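Local coordinates for protein SusD homolog (Bacteroides thetaiotaomicron, PDB 3EHM) that probably binds mucin O-glycans at the outer membrane as a SusD-like lipoprotein, so taking part in the use of these sugars by a gut symbiont, at residues L52-L57 against S259-S263; G68-N72 against N314-S319; A311-S315 against M465-D469; Y323-A328 against Y402-T406. One frame throughout, in Å; residues are numbered along the deposited sequence.

Interaction 1: residues L52-L57 against S259-S263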
loop_
_atom_site.group_PDB
_atom_site.type_symbol
_atom_site.label_atom_id
_atom_site.label_comp_id
_atom_site.label_asym_id
_atom_site.label_seq_id
_atom_site.Cartn_x
_atom_site.Cartn_y
_atom_site.Cartn_z
ATOM N N LEU A 52 10.420 -6.436 -4.302
ATOM C CA LEU A 52 9.799 -5.496 -3.365
ATOM C C LEU A 52 10.236 -4.061 -3.648
ATOM O O LEU A 52 9.490 -3.114 -3.395
ATOM C CB LEU A 52 10.157 -5.864 -1.927
ATOM C CG LEU A 52 9.408 -5.061 -0.861
ATOM C CD1 LEU A 52 7.922 -5.407 -0.928
ATOM C CD2 LEU A 52 9.966 -5.376 0.512
ATOM N N GLN A 53 11.450 -3.898 -4.162
ATOM C CA GLN A 53 11.944 -2.565 -4.505
ATOM C C GLN A 53 11.027 -1.974 -5.565
ATOM O O GLN A 53 10.604 -0.815 -5.484
ATOM C CB GLN A 53 13.359 -2.644 -5.079
ATOM C CG GLN A 53 14.469 -2.444 -4.072
ATOM C CD GLN A 53 15.811 -2.218 -4.742
ATOM O OE1 GLN A 53 16.713 -1.612 -4.160
ATOM N NE2 GLN A 53 15.953 -2.711 -5.967
ATOM N N ASN A 54 10.724 -2.802 -6.557
ATOM C CA ASN A 54 9.885 -2.433 -7.690
ATOM C C ASN A 54 8.447 -2.103 -7.299
ATOM O O ASN A 54 7.854 -1.162 -7.827
ATOM C CB ASN A 54 9.898 -3.582 -8.710
ATOM C CG ASN A 54 9.025 -3.310 -9.921
ATOM O OD1 ASN A 54 8.148 -4.111 -10.261
ATOM N ND2 ASN A 54 9.266 -2.187 -10.588
ATOM N N THR A 55 7.890 -2.862 -6.362
ATOM C CA THR A 55 6.508 -2.645 -5.947
ATOM C C THR A 55 6.310 -1.663 -4.798
ATOM O O THR A 55 5.396 -0.841 -4.836
ATOM C CB THR A 55 5.838 -3.974 -5.522
ATOM O OG1 THR A 55 6.442 -4.449 -4.311
ATOM C CG2 THR A 55 6.004 -5.031 -6.602
ATOM N N ASP A 56 7.176 -1.740 -3.790
ATOM C CA ASP A 56 7.032 -0.911 -2.597
ATOM C C ASP A 56 8.119 0.091 -2.203
ATOM O O ASP A 56 7.829 1.253 -1.915
ATOM C CB ASP A 56 6.821 -1.824 -1.377
ATOM C CG ASP A 56 5.480 -2.544 -1.386
ATOM O OD1 ASP A 56 5.141 -3.231 -2.377
ATOM O OD2 ASP A 56 4.767 -2.431 -0.368
ATOM N N LEU A 57 9.363 -0.364 -2.176
ATOM C CA LEU A 57 10.463 0.461 -1.697
ATOM C C LEU A 57 10.980 1.663 -2.476
ATOM O O LEU A 57 11.045 2.758 -1.922
ATOM C CB LEU A 57 11.641 -0.445 -1.338
ATOM C CG LEU A 57 11.277 -1.673 -0.500
ATOM C CD1 LEU A 57 12.562 -2.351 -0.038
ATOM C CD2 LEU A 57 10.426 -1.274 0.707
ATOM N N SER A 259 11.845 -9.306 2.840
ATOM C CA SER A 259 12.348 -8.740 1.598
ATOM C C SER A 259 12.783 -7.280 1.595
ATOM O O SER A 259 13.222 -6.772 0.565
ATOM C CB SER A 259 11.323 -8.990 0.488
ATOM O OG SER A 259 10.004 -8.858 0.993
HETATM N N MSE A 260 12.662 -6.598 2.728
HETATM C CA MSE A 260 13.112 -5.210 2.805
HETATM C C MSE A 260 14.610 -5.177 3.106
HETATM O O MSE A 260 15.279 -4.168 2.891
HETATM C CB MSE A 260 12.390 -4.454 3.925
HETATM C CG MSE A 260 10.915 -4.235 3.722
HETATM SE SE MSE A 260 10.219 -3.226 5.239
HETATM C CE MSE A 260 11.123 -1.554 4.877
ATOM N N LEU A 261 15.142 -6.286 3.606
ATOM C CA LEU A 261 16.556 -6.336 3.963
ATOM C C LEU A 261 17.535 -6.071 2.823
ATOM O O LEU A 261 18.500 -5.324 2.993
ATOM C CB LEU A 261 16.878 -7.676 4.630
ATOM C CG LEU A 261 16.239 -7.834 6.013
ATOM C CD1 LEU A 261 16.588 -9.200 6.596
ATOM C CD2 LEU A 261 16.743 -6.725 6.928
ATOM N N ALA A 262 17.299 -6.675 1.665
ATOM C CA ALA A 262 18.196 -6.471 0.528
ATOM C C ALA A 262 18.417 -4.983 0.235
ATOM O O ALA A 262 19.555 -4.522 0.162
ATOM C CB ALA A 262 17.643 -7.171 -0.707
ATOM N N SER A 263 17.335 -4.227 0.078
ATOM C CA SER A 263 17.471 -2.807 -0.226
ATOM C C SER A 263 17.946 -1.953 0.952
ATOM O O SER A 263 18.671 -0.975 0.763
ATOM C CB SER A 263 16.153 -2.249 -0.766
ATOM O OG SER A 263 16.338 -0.918 -1.219
#
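The last turns of helix 47-57, which widen into a pi-type turn, bring Leu52, Gln53 and Leu57 against Ser259, Met260 and Ser263, on the segment that runs into helix 261-266. This buried contact packs a helix end against that segment, in the largely helical SusD-like fold. Leu52 has its CG turned away from the backbone N (chi1 -172°), which sends CD2 forward to the start of the other segment. There CD2 meets Met260 CG, present as selenomethionine, at 3.5 Å, and it also rests beside Ser259 OG, whose polar need is met by the carbonyl of Pro38. Leu57 approaches one turn later: its CD1 lies 3.7 Å from Ser263 CB, while CD2 faces the Met260 methyl CE at 4.2 Å. Phe67 of strand 67-69 touches both Leu57 and Met260, extending the apolar cluster. Serine suits position 263 because it is small enough to admit Leu57 and Gln53 together, while its hydroxyl bonds to Thr270. Gln53 lays its methylene CG 3.7 Å from Ser263 CB, and replacing it by an alanine here would probably open a gap beside Ser263 and leave that flank of the serine without its aliphatic cover. Leu52 O accepts two backbone bonds, from Asp56 N at 2.7 Å and from Leu57 N at 3.0 Å, the second being pi-type.

Interaction 2: residues G68-N72 against N314-S319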
loop_
_atom_site.group_PDB
_atom_site.type_symbol
_atom_site.label_atom_id
_atom_site.label_comp_id
_atom_site.label_asym_id
_atom_site.label_seq_id
_atom_site.Cartn_x
_atom_site.Cartn_y
_atom_site.Cartn_z
ATOM N N GLY A 68 13.133 6.943 1.347
ATOM C CA GLY A 68 13.924 7.851 0.540
ATOM C C GLY A 68 15.006 6.977 -0.070
ATOM O O GLY A 68 15.526 6.095 0.614
ATOM N N ASN A 69 15.341 7.193 -1.340
ATOM C CA ASN A 69 16.356 6.376 -2.004
ATOM C C ASN A 69 17.764 6.970 -1.955
ATOM O O ASN A 69 17.956 8.158 -2.227
ATOM C CB ASN A 69 16.008 6.161 -3.485
ATOM C CG ASN A 69 14.632 5.553 -3.699
ATOM O OD1 ASN A 69 14.263 4.566 -3.057
ATOM N ND2 ASN A 69 13.874 6.132 -4.627
ATOM N N ASN A 70 18.746 6.136 -1.620
ATOM C CA ASN A 70 20.145 6.560 -1.603
ATOM C C ASN A 70 20.685 6.160 -2.975
ATOM O O ASN A 70 21.640 5.389 -3.090
ATOM C CB ASN A 70 20.914 5.840 -0.487
ATOM C CG ASN A 70 22.416 6.096 -0.538
ATOM O OD1 ASN A 70 22.874 7.144 -1.005
ATOM N ND2 ASN A 70 23.191 5.138 -0.034
ATOM N N ASN A 71 20.050 6.692 -4.016
ATOM C CA ASN A 71 20.426 6.392 -5.395
ATOM C C ASN A 71 19.437 7.089 -6.327
ATOM O O ASN A 71 18.360 7.490 -5.900
ATOM C CB ASN A 71 20.355 4.869 -5.614
ATOM C CG ASN A 71 21.158 4.401 -6.815
ATOM O OD1 ASN A 71 21.458 3.210 -6.943
ATOM N ND2 ASN A 71 21.501 5.323 -7.701
ATOM N N ASN A 72 19.809 7.253 -7.593
ATOM C CA ASN A 72 18.906 7.849 -8.568
ATOM C C ASN A 72 18.879 6.956 -9.803
ATOM O O ASN A 72 18.138 7.212 -10.753
ATOM C CB ASN A 72 19.326 9.281 -8.941
ATOM C CG ASN A 72 20.685 9.352 -9.609
ATOM O OD1 ASN A 72 21.255 8.337 -10.016
ATOM N ND2 ASN A 72 21.207 10.569 -9.737
ATOM N N ASN A 314 14.780 11.163 -4.925
ATOM C CA ASN A 314 16.137 11.679 -4.799
ATOM C C ASN A 314 16.773 11.897 -6.165
ATOM O O ASN A 314 16.671 11.042 -7.041
ATOM C CB ASN A 314 16.981 10.688 -3.989
ATOM C CG ASN A 314 18.365 11.223 -3.650
ATOM O OD1 ASN A 314 19.159 10.534 -3.013
ATOM N ND2 ASN A 314 18.658 12.446 -4.064
ATOM N N SER A 315 17.429 13.041 -6.343
ATOM C CA SER A 315 18.073 13.344 -7.614
ATOM C C SER A 315 19.575 13.097 -7.542
ATOM O O SER A 315 20.269 13.177 -8.552
ATOM C CB SER A 315 17.809 14.799 -8.013
ATOM O OG SER A 315 18.443 15.698 -7.120
ATOM N N LYS A 316 20.068 12.775 -6.350
ATOM C CA LYS A 316 21.494 12.527 -6.150
ATOM C C LYS A 316 21.912 11.070 -6.336
ATOM O O LYS A 316 21.128 10.147 -6.104
ATOM C CB LYS A 316 21.911 12.988 -4.751
ATOM C CG LYS A 316 22.520 14.385 -4.685
ATOM C CD LYS A 316 21.578 15.456 -5.199
ATOM C CE LYS A 316 22.183 16.850 -5.012
ATOM N NZ LYS A 316 23.500 17.023 -5.706
ATOM N N SER A 317 23.161 10.875 -6.750
ATOM C CA SER A 317 23.709 9.539 -6.949
ATOM C C SER A 317 23.901 8.848 -5.602
ATOM O O SER A 317 23.929 9.498 -4.559
ATOM C CB SER A 317 25.064 9.620 -7.664
ATOM O OG SER A 317 24.919 10.150 -8.968
ATOM N N LYS A 318 24.032 7.526 -5.629
ATOM C CA LYS A 318 24.248 6.765 -4.406
ATOM C C LYS A 318 25.585 7.173 -3.794
ATOM O O LYS A 318 26.537 7.446 -4.513
ATOM C CB LYS A 318 24.280 5.267 -4.714
ATOM C CG LYS A 318 24.581 4.399 -3.499
ATOM C CD LYS A 318 24.681 2.931 -3.875
ATOM C CE LYS A 318 24.982 2.076 -2.655
ATOM N NZ LYS A 318 25.213 0.650 -3.016
ATOM N N SER A 319 25.655 7.218 -2.469
ATOM C CA SER A 319 26.895 7.571 -1.787
ATOM C C SER A 319 27.070 6.688 -0.554
ATOM O O SER A 319 26.090 6.199 0.012
ATOM C CB SER A 319 26.884 9.044 -1.380
ATOM O OG SER A 319 28.074 9.378 -0.686
HETATM O O HOH W 1 14.086 9.335 -2.781
HETATM O O HOH W 2 15.390 8.123 -6.355
HETATM O O HOH W 3 22.208 9.682 -2.465
HETATM O O HOH W 4 23.790 7.834 -10.404
HETATM O O HOH W 5 23.318 11.388 -11.506
#
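Asn70 and Ser319 are joined by a pair of hydrogen bonds in which one side-chain amide serves both polar atoms of a backbone residue. Ser319 N donates to Asn70 OD1 at 3.1 Å, tilted 27° from the carbonyl plane, and Asn70 ND2 returns a bond to Ser319 O at 3.1 Å, lying in that carbonyl's plane. ND2 is also bound to Asn268 O, so the amide cannot easily turn. Asn72 gives the other direct bond, ND2 to Ser315 O at 3.0 Å, reaching it from above the carbonyl plane; its OD1 accepts from Gly74 N.

Water fills the polar seam between. One molecule accepts from the backbone N-H of both Asn69 and Asn314; another accepts from Asn69 ND2 and donates to the carbonyls of Asn71 and Asn314.

In the packing, the extended Lys318 chain passes Asn70 O before NZ reaches Tyr267 O. Asn70 O is buried without a hydrogen-bond partner, though Lys318 CA makes a CA-H...O contact with it at 3.2 Å. Asparagine suits positions 70 and 72 because its short amide can donate and accept at once. Asn70 is the centre of an inverse gamma turn, closed by a weak bond from Asn71 N to Asn69 O, with which the chain leaves strand 67-69.

Interaction 3: residues A311-S315 against M465-D469; sequences APTNS and MKPMD
Met468 N donates to Pro312 O at 2.9 Å and Asp469 N to Thr313 O at 3.1 Å, so two loops of the SusD-like fold run side by side in the same direction. The first bond is nearly straight (165°), the second more bent at its hydrogen (138°). Neither loop is a regular strand. Thr313 has left-handed backbone angles, and this twist turns two successive carbonyls the same way, toward two successive NH groups.

Asp469 OD1 accepts from Ala471 N, capping that backbone N in the turn that leads into helix 472-475, and OD2 forms a salt bridge with Arg475. A short carboxylate is well suited to reach both.

Thr313 lies alongside Pro467, pointing the same way, with CB 3.7 Å from Pro467 CB. Its methyl CG2 has its own partner, Asp469 CB, also 3.7 Å away, while OG1 accepts from Trp81 NE1. Both branches of the threonine are thus used, one apolar and one polar.

Toward the start of both segments, the puckered ring of Pro312 crosses the Met465 side chain at about a right angle, its CG 3.9 Å from Met465 CB and 3.2 Å from Lys466 O. Ala274 of helix 274-282 touches both Pro312 and Met465. Met468, modelled as selenomethionine, reaches between the loops with CG anti to its backbone N (chi1 -177°), although the placing of its methyl is doubtful. On the Ser315 side, OG stands 3.8 Å from Met468 CG, and Ser315 CB is 3.9 Å from Asp469 CA.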
loop_
_atom_site.group_PDB
_atom_site.type_symbol
_atom_site.label_atom_id
_atom_site.label_comp_id
_atom_site.label_asym_id
_atom_site.label_seq_id
_atom_site.Cartn_x
_atom_site.Cartn_y
_atom_site.Cartn_z
ATOM N N ALA A 311 15.137 12.737 1.009
ATOM C CA ALA A 311 14.029 13.326 0.269
ATOM C C ALA A 311 13.403 12.387 -0.755
ATOM O O ALA A 311 14.049 11.456 -1.241
ATOM C CB ALA A 311 14.485 14.612 -0.401
ATOM N N PRO A 312 12.123 12.616 -1.087
ATOM C CA PRO A 312 11.436 11.768 -2.063
ATOM C C PRO A 312 11.974 12.005 -3.464
ATOM O O PRO A 312 12.372 13.122 -3.804
ATOM C CB PRO A 312 9.980 12.186 -1.917
ATOM C CG PRO A 312 10.091 13.637 -1.588
ATOM C CD PRO A 312 11.219 13.661 -0.574
ATOM N N THR A 313 11.993 10.945 -4.264
ATOM C CA THR A 313 12.480 11.017 -5.636
ATOM C C THR A 313 13.831 11.737 -5.660
ATOM O O THR A 313 14.004 12.767 -6.315
ATOM C CB THR A 313 11.439 11.733 -6.533
ATOM O OG1 THR A 313 10.155 11.116 -6.343
ATOM C CG2 THR A 313 11.814 11.611 -8.006
ATOM N N ASN A 314 14.780 11.163 -4.925
ATOM C CA ASN A 314 16.137 11.679 -4.799
ATOM C C ASN A 314 16.773 11.897 -6.165
ATOM O O ASN A 314 16.671 11.042 -7.041
ATOM C CB ASN A 314 16.981 10.688 -3.989
ATOM C CG ASN A 314 18.365 11.223 -3.650
ATOM O OD1 ASN A 314 19.159 10.534 -3.013
ATOM N ND2 ASN A 314 18.658 12.446 -4.064
ATOM N N SER A 315 17.429 13.041 -6.343
ATOM C CA SER A 315 18.073 13.344 -7.614
ATOM C C SER A 315 19.575 13.097 -7.542
ATOM O O SER A 315 20.269 13.177 -8.552
ATOM C CB SER A 315 17.809 14.799 -8.013
ATOM O OG SER A 315 18.443 15.698 -7.120
HETATM N N MSE A 465 5.916 15.679 0.848
HETATM C CA MSE A 465 7.107 16.460 0.551
HETATM C C MSE A 465 7.186 16.337 -0.969
HETATM O O MSE A 465 6.972 15.252 -1.511
HETATM C CB MSE A 465 8.345 15.812 1.186
HETATM C CG MSE A 465 8.380 15.860 2.712
HETATM SE SE MSE A 465 9.086 17.536 3.378
HETATM C CE MSE A 465 9.230 17.090 5.260
ATOM N N LYS A 466 7.478 17.435 -1.656
ATOM C CA LYS A 466 7.555 17.415 -3.114
ATOM C C LYS A 466 8.781 16.650 -3.595
ATOM O O LYS A 466 9.790 16.577 -2.896
ATOM C CB LYS A 466 7.610 18.846 -3.649
ATOM C CG LYS A 466 8.880 19.576 -3.253
ATOM C CD LYS A 466 8.840 21.052 -3.616
ATOM C CE LYS A 466 10.104 21.749 -3.131
ATOM N NZ LYS A 466 9.827 23.163 -2.731
ATOM N N PRO A 467 8.715 16.073 -4.803
ATOM C CA PRO A 467 9.871 15.330 -5.309
ATOM C C PRO A 467 11.090 16.239 -5.464
ATOM O O PRO A 467 10.967 17.399 -5.842
ATOM C CB PRO A 467 9.369 14.777 -6.642
ATOM C CG PRO A 467 8.344 15.796 -7.074
ATOM C CD PRO A 467 7.618 16.082 -5.787
HETATM N N MSE A 468 12.267 15.705 -5.162
HETATM C CA MSE A 468 13.497 16.477 -5.265
HETATM C C MSE A 468 13.925 16.630 -6.721
HETATM O O MSE A 468 14.440 17.672 -7.118
HETATM C CB MSE A 468 14.599 15.793 -4.469
HETATM C CG MSE A 468 15.900 16.548 -4.460
HETATM SE SE MSE A 468 17.241 15.637 -3.425
HETATM C CE MSE A 468 16.257 14.103 -2.808
ATOM N N ASP A 469 13.712 15.577 -7.505
ATOM C CA ASP A 469 14.049 15.575 -8.925
ATOM C C ASP A 469 12.934 16.293 -9.682
ATOM O O ASP A 469 11.929 15.687 -10.052
ATOM C CB ASP A 469 14.175 14.133 -9.422
ATOM C CG ASP A 469 14.531 14.045 -10.894
ATOM O OD1 ASP A 469 14.809 15.098 -11.517
ATOM O OD2 ASP A 469 14.535 12.913 -11.424
#

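Interaction 4: residues Y323-A328 against Y402-T406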
loop_
_atom_site.group_PDB
_atom_site.type_symbol
_atom_site.label_atom_id
_atom_site.label_comp_id
_atom_site.label_asym_id
_atom_site.label_seq_id
_atom_site.Cartn_x
_atom_site.Cartn_y
_atom_site.Cartn_z
ATOM N N TYR A 323 29.086 10.951 5.597
ATOM C CA TYR A 323 28.190 12.101 5.467
ATOM C C TYR A 323 27.075 11.807 4.460
ATOM O O TYR A 323 26.297 12.693 4.119
ATOM C CB TYR A 323 28.965 13.330 4.975
ATOM C CG TYR A 323 29.921 13.940 5.976
ATOM C CD1 TYR A 323 29.451 14.626 7.094
ATOM C CD2 TYR A 323 31.300 13.851 5.790
ATOM C CE1 TYR A 323 30.331 15.215 8.004
ATOM C CE2 TYR A 323 32.191 14.434 6.695
ATOM C CZ TYR A 323 31.698 15.113 7.797
ATOM O OH TYR A 323 32.572 15.692 8.689
ATOM N N SER A 324 26.996 10.564 3.995
ATOM C CA SER A 324 26.007 10.190 2.984
ATOM C C SER A 324 24.716 9.574 3.502
ATOM O O SER A 324 24.590 9.251 4.681
ATOM C CB SER A 324 26.632 9.210 1.997
ATOM O OG SER A 324 26.748 7.933 2.598
ATOM N N ALA A 325 23.766 9.386 2.589
ATOM C CA ALA A 325 22.480 8.799 2.933
ATOM C C ALA A 325 22.651 7.340 3.343
ATOM O O ALA A 325 21.716 6.723 3.846
ATOM C CB ALA A 325 21.512 8.915 1.755
ATOM N N LYS A 326 23.840 6.783 3.127
ATOM C CA LYS A 326 24.067 5.402 3.525
ATOM C C LYS A 326 23.834 5.315 5.025
ATOM O O LYS A 326 23.384 4.290 5.535
ATOM C CB LYS A 326 25.496 4.943 3.199
ATOM C CG LYS A 326 25.822 3.563 3.778
ATOM C CD LYS A 326 27.169 3.020 3.323
ATOM C CE LYS A 326 27.460 1.675 3.993
ATOM N NZ LYS A 326 28.727 1.056 3.505
ATOM N N PHE A 327 24.126 6.404 5.727
ATOM C CA PHE A 327 23.948 6.431 7.169
ATOM C C PHE A 327 22.777 7.266 7.665
ATOM O O PHE A 327 22.751 7.697 8.819
ATOM C CB PHE A 327 25.251 6.872 7.832
ATOM C CG PHE A 327 26.409 5.993 7.475
ATOM C CD1 PHE A 327 27.257 6.328 6.427
ATOM C CD2 PHE A 327 26.604 4.784 8.139
ATOM C CE1 PHE A 327 28.283 5.467 6.038
ATOM C CE2 PHE A 327 27.624 3.919 7.756
ATOM C CZ PHE A 327 28.464 4.263 6.702
ATOM N N ALA A 328 21.808 7.497 6.786
ATOM C CA ALA A 328 20.610 8.232 7.164
ATOM C C ALA A 328 19.789 7.221 7.958
ATOM O O ALA A 328 20.144 6.041 8.008
ATOM C CB ALA A 328 19.843 8.672 5.921
ATOM N N TYR A 402 18.245 19.446 5.881
ATOM C CA TYR A 402 18.501 18.346 4.959
ATOM C C TYR A 402 19.997 18.294 4.671
ATOM O O TYR A 402 20.574 19.249 4.163
ATOM C CB TYR A 402 17.721 18.524 3.659
ATOM C CG TYR A 402 17.752 17.278 2.810
ATOM C CD1 TYR A 402 17.218 16.083 3.290
ATOM C CD2 TYR A 402 18.342 17.279 1.547
ATOM C CE1 TYR A 402 17.271 14.918 2.539
ATOM C CE2 TYR A 402 18.402 16.114 0.781
ATOM C CZ TYR A 402 17.864 14.938 1.285
ATOM O OH TYR A 402 17.924 13.779 0.550
ATOM N N LYS A 403 20.625 17.168 4.981
ATOM C CA LYS A 403 22.062 17.052 4.794
ATOM C C LYS A 403 22.581 16.300 3.575
ATOM O O LYS A 403 23.791 16.175 3.408
ATOM C CB LYS A 403 22.677 16.455 6.062
ATOM C CG LYS A 403 21.762 15.473 6.780
ATOM C CD LYS A 403 22.413 14.887 8.026
ATOM C CE LYS A 403 22.689 15.937 9.095
ATOM N NZ LYS A 403 21.461 16.410 9.786
ATOM N N TYR A 404 21.692 15.825 2.711
ATOM C CA TYR A 404 22.141 15.066 1.547
ATOM C C TYR A 404 21.932 15.768 0.212
ATOM O O TYR A 404 21.695 15.124 -0.810
ATOM C CB TYR A 404 21.455 13.699 1.546
ATOM C CG TYR A 404 21.569 13.008 2.885
ATOM C CD1 TYR A 404 20.431 12.645 3.603
ATOM C CD2 TYR A 404 22.816 12.769 3.461
ATOM C CE1 TYR A 404 20.530 12.067 4.866
ATOM C CE2 TYR A 404 22.928 12.191 4.726
ATOM C CZ TYR A 404 21.782 11.845 5.421
ATOM O OH TYR A 404 21.883 11.297 6.676
ATOM N N GLY A 405 22.038 17.091 0.222
ATOM C CA GLY A 405 21.863 17.846 -1.002
ATOM C C GLY A 405 21.022 19.080 -0.773
ATOM O O GLY A 405 20.736 19.435 0.367
ATOM N N THR A 406 20.624 19.731 -1.860
ATOM C CA THR A 406 19.816 20.939 -1.779
ATOM C C THR A 406 18.337 20.614 -1.917
ATOM O O THR A 406 17.854 20.326 -3.013
ATOM C CB THR A 406 20.214 21.933 -2.881
ATOM O OG1 THR A 406 21.582 22.319 -2.694
ATOM C CG2 THR A 406 19.335 23.165 -2.830
HETATM O O HOH W 6 26.135 14.781 2.192
HETATM O O HOH W 7 24.515 10.717 6.981
#
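Ser324 O is held by two donors: the backbone N of Phe327, at 3.1 Å, and a water that links it to Tyr404. That water donates to Ser324 O at 2.7 Å and accepts from Tyr404 OH at 2.7 Å, so the phenol and the carbonyl are joined through one molecule. The loop that receives the tyrosine is a tight one, an ST turn in which Ser324 OG accepts from Lys326 N while also hydrogen-bonded to Thr321 O, combined with a 3-10 turn at 325-326. Tyr404 comes in with CG beside its own backbone N (chi1 -50°), which lays the ring against this turn. Ala325 CA sits over the centre of one face in a CH-pi contact, 3.9 Å from the ring centroid, while Lys403 CG lies over the opposite face nearer the rim. Alanine suits position 325, since its small side chain lets the backbone come down onto the ring. At the ring's far end Ala328 CB packs 3.6 Å from Tyr404 CE1. A leucine in place of Tyr404 would probably leave the bridging water without its phenolic donor and Ala325 CA without a flat face to rest on. Beyond the ring, Lys403 makes cation-pi contacts with Phe308 and Tyr297. A second water ties the backbones together, donating to Tyr323 O at 2.8 Å and to Lys403 O at 3.0 Å.

How the interactions relate
Interactions 2, 3 and 4 form one neighbourhood of loops: the centre of interaction 2 is about 9 Å from those of interactions 3 and 4, which lie about 13 Å apart. Interactions 2 and 3 share Asn314 and Ser315, so this short piece faces the 68-72 segment and the 465-469 loop at once. Interaction 4 joins interaction 2 through a weak bond of Ser324 OG to Ser319 O (3.2 Å), and interaction 3 through Tyr402 OH and Ala311 N (3.0 Å). Interaction 1 lies deeper; its centre is about 15 Å from that of interaction 2, which it touches where Leu57 O packs near Asn69 OD1.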